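Local atomic coordinates of sulfur carrier protein ThiS adenylyltransferase (Escherichia coli, PDB entry 1ZUD), a protein that adenylates the C-terminal glycine of the sulfur carrier protein ThiS with ATP, a key step of sulfur transfer in thiamin biosynthesis. Residues C[121-126]-C[199-204]; C[135-140]-C[240-245]; C[143-148]-C[161-166]; C[171-176]-C[232-237]. All blocks are in the same frame, centred on the assembly; numbering follows the deposited sequence.

In the fold
All four contacts lie in the ThiF-family domain, three of them on its mixed sheet. Contact 1 packs helix 191-210 on strand 121-124 near the centre of the chain. About 12 Å away, centre to centre, contact 3 joins strands 146-152 and 155-161, where the sheet turns antiparallel; its strand 146-152 pairs with strand 121-124. Contacts 2 and 4, centres about 11 Å apart, share the zinc ion. Helix 129-141 follows strand 121-124 and leads into strand 146-152, linking contacts 1, 2 and 3. Along the chain contact 3 closes before contact 4 opens, and both fall between the two segments of contact 2. The nucleotide-binding core is thus tied to the zinc site beside bound ThiS.

Contact 1: C[121-126]-C[199-204]; sequences VVLDCT and TLQALE
This is a buried helix-on-sheet contact at the heart of the Rossmann-like ThiF domain, where helix 199-204, part of the long helix 191-210, packs on strand 121-124 through Leu123 and Gln201. The two axes run almost antiparallel, at 170°, with a closest approach of 9.7 Å. The Leu123 and Gln201 side chains lie alongside each other, pointing opposite ways, and Leu123 CD1 rests on Gln201 CB at 3.7 Å. The rest of the glutamine reaches past this leucine to the end of the strand. With CG anti to its carbonyl carbon (chi1 -74°) and the chain extended beyond it, the amide arrives where the strand gives way to loop. The main acceptor of Gln201 NE2 is Ile147 O on the adjacent strand. Its second, poorer bond goes to Asp124 O at 3.2 Å, bent to 142° at the hydrogen and with the donor above the carbonyl plane, so one amide nitrogen bridges two neighbouring strands from the helix side. Gln201 OE1 lies 3.5 Å from Cys125 SG.

Beyond the carbonyl, Asp124 shapes the strand end: its OD1 accepts from Thr126 N at 3.0 Å, an Asx turn, and also from Thr126 OG1. Asp124 OD2 is held by Arg132 and Thr148. The ATP-binding residues Thr131 and Gly38 are close by. Strand 121-124 runs between strands 30-34 and 146-152, with Val122 packing against helix 129-141, while helix 191-210 meets Pro192 and Phe222 of the second ThiF subunit.

Contact 2: C[135-140]-C[240-245]; sequences INAACV and CPVCGG. With ZN (zinc ion), chain H.
Val242 meets helix 135-140 through its CG1 methyl, which lies 3.6 Å from Val140 CB and equally near Val140 CG2. That methyl stands anti to its own backbone N (chi1 173°), a position that carries it to the helix surface beside Ala137, whose CA is 3.9 Å from Val242 CG1. One turn earlier on the helix than Val140, Asn136 ND2 lies 3.8 Å from Val242 CG1; Asn136 OD1 accepts from Tyr170 N, which holds the amide beside the valine. Val140 CG1 extends the apolar patch to Cys243, 4.0 Å from its CB.

Behind this first shell stands the zinc ion, bound by Cys240 SG at 2.2 Å and by Cys243 SG at 2.4 Å. Cys240 SG also accepts long backbone N-H bonds from Val242 N (3.4 Å) and Cys243 N (3.5 Å), the latter nearly straight at 172°. These bonds wrap the loop around the sulfur, would temper its negative charge, and are consistent with a fixed turn from which Val242 projects. Cys169 and Cys172 complete the metal site, and Val140 packs against Cys169 as well. The loop is thus one half of a four-cysteine zinc site built from two CxxC pairs, seated on the flank of helix 129-141.

Contact 3: C[143-148]-C[161-166]; sequences NTPLIT and LTPPWE. With NA (sodium ion), chain J.
Leu146 and Leu161 form an antiparallel hydrogen-bonded pair, their CA atoms 5.2 Å apart. Leu146 N donates to Leu161 O at 2.8 Å, and Leu161 N returns a bond of the same length to Leu146 O; both are nearly straight, at least 173° at the hydrogen. Before the pair, the 143-148 segment keeps close to its partner: Pro145 CA lies 3.4 Å from Leu161 O in a CA-H...O contact. Asn143, with positive phi, is the C-prime residue of the Schellman motif that ends helix 129-141.

Strand 146-152 is the last of the parallel strands and strand 155-161 the first antiparallel one, joined by the short connection between them, so this pair marks where the Rossmann-like half of the sheet passes into its antiparallel extension. The two leucine side chains share one face of the sheet, with Leu146 CD2 and Leu161 CD1 4.3 Å apart. In the loop after strand 155-161, Pro163 CD meets Pro145 CG at 4.1 Å, the two side chains roughly perpendicular in direction, and Pro163 CG comes to 3.5 Å from Asn143 O. Trp165 CG lies anti to the carbonyl carbon (chi1 -41°), which brings the indole back over Thr162 C and Pro163 CA, toward the rim of one face. Its edge points at the other segment: Trp165 CH2 is 3.4 Å from Thr144 O, which lies in the ring plane. Thr144 turns its hydroxyl the other way, where OG1 binds the sodium ion at 2.4 Å, alongside two waters and the carbonyl oxygens of Val116, Ala117 and Ala119.

Contact 4: C[171-176]-C[232-237]; sequences RCLWPD and LALRRA. With ZN (zinc ion), chain H.
The four-cysteine zinc site is the setting of this contact: Cys172, the second cysteine of the first CxxC pair, sits in the short helix 170-173 and meets the chain that leaves strand 228-233 on its way to the second pair. Cys172 SG binds the zinc ion at 2.3 Å. With chi1 at -67°, its sulfur lies anti to the carbonyl carbon, placed to touch both the metal and the incoming backbone. Ala237 N donates to Cys172 SG over 3.3 Å, almost straight at 169°. Next to this bond, Ala237 CB lies 4.0 Å from Cys172 CB, and Arg236 CA comes to 3.7 Å from the sulfur. Beyond CB, which still touches Cys172 SG, the Arg236 side chain leads away, its NH1 bonded to Glu166 O.

One residue further along the helix, Leu173 meets Leu234 nearly perpendicularly, with Leu173 CD2 3.9 Å from Leu234 CD2. Both leucines also pack on Met159 and Leu219, packing that joins the short helix to the antiparallel end of the sheet. Bound ThiS reaches both segments: Asp176 makes a salt bridge to Arg43 of ThiS, and Ala237 packs on Glu44 of that chain. At the sulfur, the backbone donor from Ala237 would offset part of the thiolate charge gathered round the zinc and, with the metal bond, is consistent with a fixed orientation of Cys172 SG.

Contact 1: C[121-126]-C[199-204]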
loop_
_atom_site.group_PDB
_atom_site.type_symbol
_atom_site.label_atom_id
_atom_site.label_comp_id
_atom_site.label_asym_id
_atom_site.label_seq_id
_atom_site.Cartn_x
_atom_site.Cartn_y
_atom_site.Cartn_z
ATOM N N VAL C 121 -12.405 16.227 -6.171
ATOM C CA VAL C 121 -11.570 15.153 -6.757
ATOM C C VAL C 121 -12.388 13.885 -6.790
ATOM O O VAL C 121 -13.215 13.649 -5.898
ATOM C CB VAL C 121 -10.249 14.899 -5.940
ATOM C CG1 VAL C 121 -10.556 14.541 -4.492
ATOM C CG2 VAL C 121 -9.485 13.729 -6.567
ATOM N N VAL C 122 -12.151 13.066 -7.801
ATOM C CA VAL C 122 -12.923 11.833 -7.937
ATOM C C VAL C 122 -12.014 10.603 -7.752
ATOM O O VAL C 122 -10.882 10.563 -8.281
ATOM C CB VAL C 122 -13.594 11.786 -9.347
ATOM C CG1 VAL C 122 -14.304 10.390 -9.597
ATOM C CG2 VAL C 122 -14.579 12.942 -9.498
ATOM N N LEU C 123 -12.483 9.619 -6.977
ATOM C CA LEU C 123 -11.721 8.366 -6.867
ATOM C C LEU C 123 -12.485 7.322 -7.651
ATOM O O LEU C 123 -13.673 7.031 -7.355
ATOM C CB LEU C 123 -11.565 7.860 -5.429
ATOM C CG LEU C 123 -10.899 8.612 -4.301
ATOM C CD1 LEU C 123 -10.159 7.643 -3.342
ATOM C CD2 LEU C 123 -10.001 9.642 -4.850
ATOM N N ASP C 124 -11.844 6.811 -8.705
ATOM C CA ASP C 124 -12.436 5.742 -9.521
ATOM C C ASP C 124 -12.031 4.391 -8.876
ATOM O O ASP C 124 -10.901 3.961 -8.972
ATOM C CB ASP C 124 -11.933 5.788 -10.964
ATOM C CG ASP C 124 -12.241 4.503 -11.755
ATOM O OD1 ASP C 124 -13.120 3.692 -11.359
ATOM O OD2 ASP C 124 -11.577 4.298 -12.800
ATOM N N CYS C 125 -12.996 3.754 -8.230
ATOM C CA CYS C 125 -12.767 2.490 -7.551
ATOM C C CYS C 125 -13.730 1.461 -8.129
ATOM O O CYS C 125 -14.243 0.603 -7.400
ATOM C CB CYS C 125 -13.049 2.665 -6.078
ATOM S SG CYS C 125 -12.069 3.919 -5.291
ATOM N N THR C 126 -13.988 1.549 -9.434
ATOM C CA THR C 126 -14.954 0.646 -10.073
ATOM C C THR C 126 -14.293 -0.619 -10.623
ATOM O O THR C 126 -13.107 -0.846 -10.407
ATOM C CB THR C 126 -15.812 1.370 -11.198
ATOM O OG1 THR C 126 -14.955 1.849 -12.258
ATOM C CG2 THR C 126 -16.577 2.544 -10.589
ATOM N N THR C 199 -5.954 2.304 -0.428
ATOM C CA THR C 199 -5.379 3.170 0.616
ATOM C C THR C 199 -4.465 4.214 -0.065
ATOM O O THR C 199 -4.415 5.400 0.353
ATOM C CB THR C 199 -4.565 2.324 1.642
ATOM O OG1 THR C 199 -5.457 1.367 2.203
ATOM C CG2 THR C 199 -4.011 3.199 2.808
ATOM N N LEU C 200 -3.727 3.784 -1.087
ATOM C CA LEU C 200 -2.851 4.739 -1.819
ATOM C C LEU C 200 -3.690 5.806 -2.541
ATOM O O LEU C 200 -3.260 6.929 -2.653
ATOM C CB LEU C 200 -1.970 4.003 -2.829
ATOM C CG LEU C 200 -0.860 3.246 -2.103
ATOM C CD1 LEU C 200 -0.141 2.315 -3.127
ATOM C CD2 LEU C 200 0.057 4.250 -1.385
ATOM N N GLN C 201 -4.870 5.440 -3.054
ATOM C CA GLN C 201 -5.775 6.422 -3.630
ATOM C C GLN C 201 -6.123 7.469 -2.558
ATOM O O GLN C 201 -6.138 8.645 -2.853
ATOM C CB GLN C 201 -7.074 5.763 -4.082
ATOM C CG GLN C 201 -6.894 4.966 -5.345
ATOM C CD GLN C 201 -8.216 4.413 -5.801
ATOM O OE1 GLN C 201 -8.637 3.374 -5.302
ATOM N NE2 GLN C 201 -8.886 5.106 -6.729
ATOM N N ALA C 202 -6.446 7.049 -1.326
ATOM C CA ALA C 202 -6.735 8.044 -0.262
ATOM C C ALA C 202 -5.536 8.994 -0.033
ATOM O O ALA C 202 -5.692 10.210 0.156
ATOM C CB ALA C 202 -7.092 7.269 1.129
ATOM N N LEU C 203 -4.346 8.413 0.049
ATOM C CA LEU C 203 -3.134 9.175 0.233
ATOM C C LEU C 203 -3.026 10.271 -0.874
ATOM O O LEU C 203 -2.730 11.429 -0.588
ATOM C CB LEU C 203 -1.887 8.276 0.091
ATOM C CG LEU C 203 -0.651 8.557 0.996
ATOM C CD1 LEU C 203 0.599 8.007 0.297
ATOM C CD2 LEU C 203 -0.456 10.007 1.454
ATOM N N GLU C 204 -3.217 9.881 -2.125
ATOM C CA GLU C 204 -3.087 10.861 -3.238
ATOM C C GLU C 204 -4.150 11.966 -3.072
ATOM O O GLU C 204 -3.917 13.143 -3.340
ATOM C CB GLU C 204 -3.244 10.099 -4.588
ATOM C CG GLU C 204 -2.037 9.162 -4.878
ATOM C CD GLU C 204 -0.692 9.881 -4.767
ATOM O OE1 GLU C 204 0.324 9.287 -4.305
ATOM O OE2 GLU C 204 -0.652 11.077 -5.130
#

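Contact 2: C[135-140]-C[240-245]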
loop_
_atom_site.group_PDB
_atom_site.type_symbol
_atom_site.label_atom_id
_atom_site.label_comp_id
_atom_site.label_asym_id
_atom_site.label_seq_id
_atom_site.Cartn_x
_atom_site.Cartn_y
_atom_site.Cartn_z
ATOM N N ILE C 135 -16.227 7.705 -16.508
ATOM C CA ILE C 135 -15.787 8.577 -15.441
ATOM C C ILE C 135 -14.649 9.509 -15.904
ATOM O O ILE C 135 -14.637 10.699 -15.577
ATOM C CB ILE C 135 -15.295 7.727 -14.210
ATOM C CG1 ILE C 135 -16.504 7.015 -13.560
ATOM C CG2 ILE C 135 -14.622 8.616 -13.164
ATOM C CD1 ILE C 135 -16.043 5.790 -12.605
ATOM N N ASN C 136 -13.694 8.936 -16.636
ATOM C CA ASN C 136 -12.581 9.682 -17.150
ATOM C C ASN C 136 -13.093 10.791 -18.092
ATOM O O ASN C 136 -12.620 11.939 -18.028
ATOM C CB ASN C 136 -11.644 8.762 -17.922
ATOM C CG ASN C 136 -10.542 9.538 -18.673
ATOM O OD1 ASN C 136 -9.624 10.057 -18.065
ATOM N ND2 ASN C 136 -10.659 9.620 -20.008
ATOM N N ALA C 137 -14.041 10.452 -18.951
ATOM C CA ALA C 137 -14.593 11.439 -19.915
ATOM C C ALA C 137 -15.264 12.583 -19.150
ATOM O O ALA C 137 -15.122 13.749 -19.502
ATOM C CB ALA C 137 -15.614 10.761 -20.849
ATOM N N ALA C 138 -15.997 12.256 -18.085
ATOM C CA ALA C 138 -16.655 13.291 -17.291
ATOM C C ALA C 138 -15.641 14.155 -16.549
ATOM O O ALA C 138 -15.801 15.373 -16.494
ATOM C CB ALA C 138 -17.643 12.663 -16.246
ATOM N N CYS C 139 -14.608 13.531 -15.960
ATOM C CA CYS C 139 -13.617 14.307 -15.235
ATOM C C CYS C 139 -12.881 15.281 -16.167
ATOM O O CYS C 139 -12.642 16.434 -15.792
ATOM C CB CYS C 139 -12.590 13.354 -14.556
ATOM S SG CYS C 139 -13.431 12.521 -13.101
ATOM N N VAL C 140 -12.492 14.811 -17.350
ATOM C CA VAL C 140 -11.771 15.737 -18.243
ATOM C C VAL C 140 -12.693 16.908 -18.684
ATOM O O VAL C 140 -12.289 18.075 -18.639
ATOM C CB VAL C 140 -11.241 15.001 -19.483
ATOM C CG1 VAL C 140 -10.657 16.008 -20.512
ATOM C CG2 VAL C 140 -10.153 13.975 -19.051
ATOM N N CYS C 240 -6.273 11.540 -28.890
ATOM C CA CYS C 240 -7.247 11.168 -27.832
ATOM C C CYS C 240 -8.597 11.870 -28.012
ATOM O O CYS C 240 -8.677 13.080 -28.016
ATOM C CB CYS C 240 -6.708 11.506 -26.420
ATOM S SG CYS C 240 -7.904 10.945 -25.130
ATOM N N PRO C 241 -9.687 11.106 -28.137
ATOM C CA PRO C 241 -11.009 11.741 -28.311
ATOM C C PRO C 241 -11.574 12.436 -27.073
ATOM O O PRO C 241 -12.566 13.127 -27.159
ATOM C CB PRO C 241 -11.899 10.595 -28.762
ATOM C CG PRO C 241 -11.243 9.383 -28.094
ATOM C CD PRO C 241 -9.759 9.637 -28.245
ATOM N N VAL C 242 -10.925 12.267 -25.926
ATOM C CA VAL C 242 -11.385 12.889 -24.692
ATOM C C VAL C 242 -10.621 14.156 -24.344
ATOM O O VAL C 242 -11.213 15.200 -24.129
ATOM C CB VAL C 242 -11.270 11.890 -23.446
ATOM C CG1 VAL C 242 -11.589 12.638 -22.127
ATOM C CG2 VAL C 242 -12.229 10.749 -23.607
ATOM N N CYS C 243 -9.300 14.096 -24.281
ATOM C CA CYS C 243 -8.549 15.280 -23.883
ATOM C C CYS C 243 -7.816 15.865 -25.103
ATOM O O CYS C 243 -7.055 16.809 -24.965
ATOM C CB CYS C 243 -7.496 14.929 -22.795
ATOM S SG CYS C 243 -6.082 13.902 -23.394
ATOM N N GLY C 244 -8.055 15.256 -26.256
ATOM C CA GLY C 244 -7.417 15.670 -27.491
ATOM C C GLY C 244 -7.703 17.118 -27.817
ATOM O O GLY C 244 -7.009 17.702 -28.652
ATOM N N GLY C 245 -8.717 17.696 -27.172
ATOM C CA GLY C 245 -9.058 19.093 -27.420
ATOM C C GLY C 245 -9.706 19.365 -28.776
ATOM O O GLY C 245 -10.724 20.102 -28.819
HETATM ZN ZN ZN H . -6.632 11.548 -23.375
#

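Contact 3: C[143-148]-C[161-166]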
loop_
_atom_site.group_PDB
_atom_site.type_symbol
_atom_site.label_atom_id
_atom_site.label_comp_id
_atom_site.label_asym_id
_atom_site.label_seq_id
_atom_site.Cartn_x
_atom_site.Cartn_y
_atom_site.Cartn_z
ATOM N N ASN C 143 -13.083 19.223 -15.915
ATOM C CA ASN C 143 -11.840 19.696 -15.295
ATOM C C ASN C 143 -11.662 19.301 -13.810
ATOM O O ASN C 143 -11.250 20.123 -12.986
ATOM C CB ASN C 143 -11.852 21.204 -15.392
ATOM C CG ASN C 143 -10.606 21.731 -15.989
ATOM O OD1 ASN C 143 -10.065 21.132 -16.924
ATOM N ND2 ASN C 143 -10.120 22.846 -15.454
ATOM N N THR C 144 -11.971 18.048 -13.467
ATOM C CA THR C 144 -11.892 17.596 -12.065
ATOM C C THR C 144 -10.831 16.490 -12.002
ATOM O O THR C 144 -10.858 15.573 -12.814
ATOM C CB THR C 144 -13.287 17.038 -11.627
ATOM O OG1 THR C 144 -14.259 18.107 -11.721
ATOM C CG2 THR C 144 -13.261 16.448 -10.193
ATOM N N PRO C 145 -9.859 16.608 -11.073
ATOM C CA PRO C 145 -8.798 15.624 -10.904
ATOM C C PRO C 145 -9.394 14.239 -10.700
ATOM O O PRO C 145 -10.428 14.081 -10.029
ATOM C CB PRO C 145 -8.050 16.102 -9.641
ATOM C CG PRO C 145 -8.402 17.525 -9.496
ATOM C CD PRO C 145 -9.755 17.731 -10.107
ATOM N N LEU C 146 -8.730 13.234 -11.243
ATOM C CA LEU C 146 -9.198 11.859 -11.139
ATOM C C LEU C 146 -8.063 10.939 -10.616
ATOM O O LEU C 146 -6.938 10.921 -11.148
ATOM C CB LEU C 146 -9.731 11.365 -12.530
ATOM C CG LEU C 146 -10.070 9.866 -12.681
ATOM C CD1 LEU C 146 -11.197 9.485 -11.727
ATOM C CD2 LEU C 146 -10.489 9.537 -14.100
ATOM N N ILE C 147 -8.345 10.203 -9.543
ATOM C CA ILE C 147 -7.346 9.278 -8.998
ATOM C C ILE C 147 -7.924 7.916 -9.246
ATOM O O ILE C 147 -8.955 7.543 -8.687
ATOM C CB ILE C 147 -7.104 9.548 -7.473
ATOM C CG1 ILE C 147 -6.562 10.973 -7.303
ATOM C CG2 ILE C 147 -6.099 8.532 -6.907
ATOM C CD1 ILE C 147 -6.538 11.522 -5.847
ATOM N N THR C 148 -7.245 7.131 -10.061
ATOM C CA THR C 148 -7.794 5.844 -10.411
ATOM C C THR C 148 -6.890 4.698 -10.072
ATOM O O THR C 148 -5.683 4.808 -10.193
ATOM C CB THR C 148 -8.137 5.790 -11.985
ATOM O OG1 THR C 148 -8.646 4.490 -12.327
ATOM C CG2 THR C 148 -6.860 6.047 -12.842
ATOM N N LEU C 161 -4.528 11.693 -12.331
ATOM C CA LEU C 161 -4.661 12.494 -13.566
ATOM C C LEU C 161 -5.294 13.812 -13.196
ATOM O O LEU C 161 -6.406 13.879 -12.613
ATOM C CB LEU C 161 -5.534 11.770 -14.578
ATOM C CG LEU C 161 -5.243 10.321 -14.819
ATOM C CD1 LEU C 161 -6.455 9.665 -15.502
ATOM C CD2 LEU C 161 -4.011 10.215 -15.642
ATOM N N THR C 162 -4.570 14.886 -13.470
ATOM C CA THR C 162 -5.098 16.208 -13.100
ATOM C C THR C 162 -5.080 17.185 -14.275
ATOM O O THR C 162 -4.282 17.018 -15.182
ATOM C CB THR C 162 -4.237 16.871 -11.985
ATOM O OG1 THR C 162 -2.898 17.071 -12.477
ATOM C CG2 THR C 162 -4.150 15.952 -10.747
ATOM N N PRO C 163 -5.996 18.169 -14.282
ATOM C CA PRO C 163 -6.069 19.210 -15.343
ATOM C C PRO C 163 -4.717 19.946 -15.165
ATOM O O PRO C 163 -4.233 20.048 -14.045
ATOM C CB PRO C 163 -7.203 20.141 -14.868
ATOM C CG PRO C 163 -8.042 19.310 -14.008
ATOM C CD PRO C 163 -7.109 18.283 -13.320
ATOM N N PRO C 164 -4.136 20.549 -16.224
ATOM C CA PRO C 164 -4.602 20.642 -17.603
ATOM C C PRO C 164 -4.308 19.412 -18.400
ATOM O O PRO C 164 -4.166 19.496 -19.621
ATOM C CB PRO C 164 -3.878 21.890 -18.129
ATOM C CG PRO C 164 -2.545 21.722 -17.584
ATOM C CD PRO C 164 -2.838 21.249 -16.084
ATOM N N TRP C 165 -4.145 18.269 -17.710
ATOM C CA TRP C 165 -3.955 16.997 -18.423
ATOM C C TRP C 165 -2.702 16.930 -19.305
ATOM O O TRP C 165 -2.714 16.332 -20.395
ATOM C CB TRP C 165 -5.204 16.694 -19.295
ATOM C CG TRP C 165 -6.485 16.993 -18.642
ATOM C CD1 TRP C 165 -7.289 18.074 -18.857
ATOM C CD2 TRP C 165 -7.083 16.256 -17.554
ATOM N NE1 TRP C 165 -8.347 18.060 -17.958
ATOM C CE2 TRP C 165 -8.243 16.961 -17.153
ATOM C CE3 TRP C 165 -6.742 15.079 -16.881
ATOM C CZ2 TRP C 165 -9.080 16.521 -16.099
ATOM C CZ3 TRP C 165 -7.577 14.634 -15.822
ATOM C CH2 TRP C 165 -8.723 15.356 -15.454
ATOM N N GLU C 166 -1.621 17.490 -18.802
ATOM C CA GLU C 166 -0.344 17.517 -19.493
ATOM C C GLU C 166 0.126 16.115 -19.948
ATOM O O GLU C 166 0.767 15.947 -21.014
ATOM C CB GLU C 166 0.699 18.141 -18.552
ATOM C CG GLU C 166 0.433 19.608 -18.207
ATOM C CD GLU C 166 1.392 20.172 -17.151
ATOM O OE1 GLU C 166 2.602 19.850 -17.195
ATOM O OE2 GLU C 166 0.938 20.952 -16.284
HETATM NA NA NA J . -15.746 18.847 -9.955
HETATM O O HOH W 1 -14.420 20.740 -9.265
HETATM O O HOH W 2 -16.252 20.402 -11.879
#

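Contact 4: C[171-176]-C[232-237]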
loop_
_atom_site.group_PDB
_atom_site.type_symbol
_atom_site.label_atom_id
_atom_site.label_comp_id
_atom_site.label_asym_id
_atom_site.label_seq_id
_atom_site.Cartn_x
_atom_site.Cartn_y
_atom_site.Cartn_z
ATOM N N ARG C 171 -8.026 7.520 -21.122
ATOM C CA ARG C 171 -8.236 7.101 -22.507
ATOM C C ARG C 171 -6.962 7.249 -23.360
ATOM O O ARG C 171 -6.847 6.573 -24.375
ATOM C CB ARG C 171 -9.416 7.891 -23.121
ATOM C CG ARG C 171 -9.602 7.751 -24.644
ATOM C CD ARG C 171 -10.227 6.452 -25.058
ATOM N NE ARG C 171 -10.336 6.345 -26.520
ATOM C CZ ARG C 171 -9.300 6.269 -27.361
ATOM N NH1 ARG C 171 -8.026 6.295 -26.936
ATOM N NH2 ARG C 171 -9.534 6.131 -28.654
ATOM N N CYS C 172 -5.997 8.068 -22.966
ATOM C CA CYS C 172 -4.736 8.137 -23.759
ATOM C C CYS C 172 -3.946 6.842 -23.593
ATOM O O CYS C 172 -3.237 6.386 -24.495
ATOM C CB CYS C 172 -3.803 9.281 -23.320
ATOM S SG CYS C 172 -4.421 10.971 -23.630
ATOM N N LEU C 173 -4.057 6.249 -22.409
ATOM C CA LEU C 173 -3.339 5.017 -22.095
ATOM C C LEU C 173 -4.071 3.757 -22.553
ATOM O O LEU C 173 -3.456 2.812 -23.038
ATOM C CB LEU C 173 -3.127 4.954 -20.560
ATOM C CG LEU C 173 -2.502 3.691 -19.971
ATOM C CD1 LEU C 173 -1.108 3.503 -20.599
ATOM C CD2 LEU C 173 -2.374 3.841 -18.406
ATOM N N TRP C 174 -5.383 3.724 -22.294
ATOM C CA TRP C 174 -6.247 2.606 -22.617
ATOM C C TRP C 174 -7.322 3.024 -23.622
ATOM O O TRP C 174 -8.338 3.680 -23.269
ATOM C CB TRP C 174 -6.966 2.088 -21.338
ATOM C CG TRP C 174 -5.997 1.661 -20.241
ATOM C CD1 TRP C 174 -5.919 2.184 -18.980
ATOM C CD2 TRP C 174 -4.971 0.652 -20.324
ATOM N NE1 TRP C 174 -4.910 1.565 -18.277
ATOM C CE2 TRP C 174 -4.313 0.622 -19.070
ATOM C CE3 TRP C 174 -4.551 -0.238 -21.334
ATOM C CZ2 TRP C 174 -3.254 -0.251 -18.791
ATOM C CZ3 TRP C 174 -3.498 -1.119 -21.060
ATOM C CH2 TRP C 174 -2.861 -1.116 -19.798
ATOM N N PRO C 175 -7.124 2.651 -24.888
ATOM C CA PRO C 175 -8.147 3.029 -25.871
ATOM C C PRO C 175 -9.328 2.056 -25.747
ATOM O O PRO C 175 -10.431 2.360 -26.157
ATOM C CB PRO C 175 -7.428 2.870 -27.230
ATOM C CG PRO C 175 -5.931 2.988 -26.899
ATOM C CD PRO C 175 -5.836 2.294 -25.524
ATOM N N ASP C 176 -9.100 0.899 -25.130
ATOM C CA ASP C 176 -10.138 -0.149 -25.014
ATOM C C ASP C 176 -11.356 0.195 -24.175
ATOM O O ASP C 176 -11.241 0.831 -23.113
ATOM C CB ASP C 176 -9.534 -1.436 -24.422
ATOM C CG ASP C 176 -8.098 -1.666 -24.859
ATOM O OD1 ASP C 176 -7.865 -2.450 -25.803
ATOM O OD2 ASP C 176 -7.202 -1.039 -24.253
ATOM N N LEU C 232 5.884 4.563 -14.315
ATOM C CA LEU C 232 6.053 4.857 -15.758
ATOM C C LEU C 232 5.460 6.231 -16.040
ATOM O O LEU C 232 4.396 6.566 -15.526
ATOM C CB LEU C 232 5.329 3.790 -16.589
ATOM C CG LEU C 232 5.756 2.360 -16.213
ATOM C CD1 LEU C 232 4.820 1.358 -16.929
ATOM C CD2 LEU C 232 7.260 2.134 -16.642
ATOM N N ALA C 233 6.158 7.033 -16.842
ATOM C CA ALA C 233 5.654 8.373 -17.157
ATOM C C ALA C 233 4.566 8.209 -18.188
ATOM O O ALA C 233 4.809 7.583 -19.239
ATOM C CB ALA C 233 6.826 9.257 -17.741
ATOM N N LEU C 234 3.375 8.767 -17.922
ATOM C CA LEU C 234 2.269 8.687 -18.854
ATOM C C LEU C 234 2.579 9.643 -20.049
ATOM O O LEU C 234 3.484 10.478 -19.956
ATOM C CB LEU C 234 0.960 9.127 -18.172
ATOM C CG LEU C 234 0.443 8.073 -17.139
ATOM C CD1 LEU C 234 -0.704 8.636 -16.327
ATOM C CD2 LEU C 234 -0.002 6.835 -17.917
ATOM N N ARG C 235 1.840 9.515 -21.141
ATOM C CA ARG C 235 2.079 10.424 -22.294
ATOM C C ARG C 235 0.759 10.627 -23.015
ATOM O O ARG C 235 0.075 9.664 -23.352
ATOM C CB ARG C 235 3.084 9.791 -23.277
ATOM C CG ARG C 235 3.326 10.591 -24.586
ATOM C CD ARG C 235 4.442 11.658 -24.452
ATOM N NE ARG C 235 4.602 12.491 -25.664
ATOM C CZ ARG C 235 3.933 13.626 -25.926
ATOM N NH1 ARG C 235 3.036 14.113 -25.070
ATOM N NH2 ARG C 235 4.157 14.285 -27.063
ATOM N N ARG C 236 0.380 11.868 -23.264
ATOM C CA ARG C 236 -0.878 12.056 -23.946
ATOM C C ARG C 236 -0.833 11.560 -25.380
ATOM O O ARG C 236 0.231 11.457 -26.004
ATOM C CB ARG C 236 -1.356 13.515 -23.830
ATOM C CG ARG C 236 -0.480 14.538 -24.421
ATOM C CD ARG C 236 -1.171 15.909 -24.384
ATOM N NE ARG C 236 -0.348 16.847 -25.137
ATOM C CZ ARG C 236 0.678 17.539 -24.643
ATOM N NH1 ARG C 236 1.033 17.429 -23.356
ATOM N NH2 ARG C 236 1.371 18.335 -25.457
ATOM N N ALA C 237 -1.995 11.130 -25.851
ATOM C CA ALA C 237 -2.111 10.633 -27.212
ATOM C C ALA C 237 -2.699 11.784 -28.042
ATOM O O ALA C 237 -3.755 12.331 -27.712
ATOM C CB ALA C 237 -3.036 9.422 -27.268
HETATM ZN ZN ZN H . -6.632 11.548 -23.375
#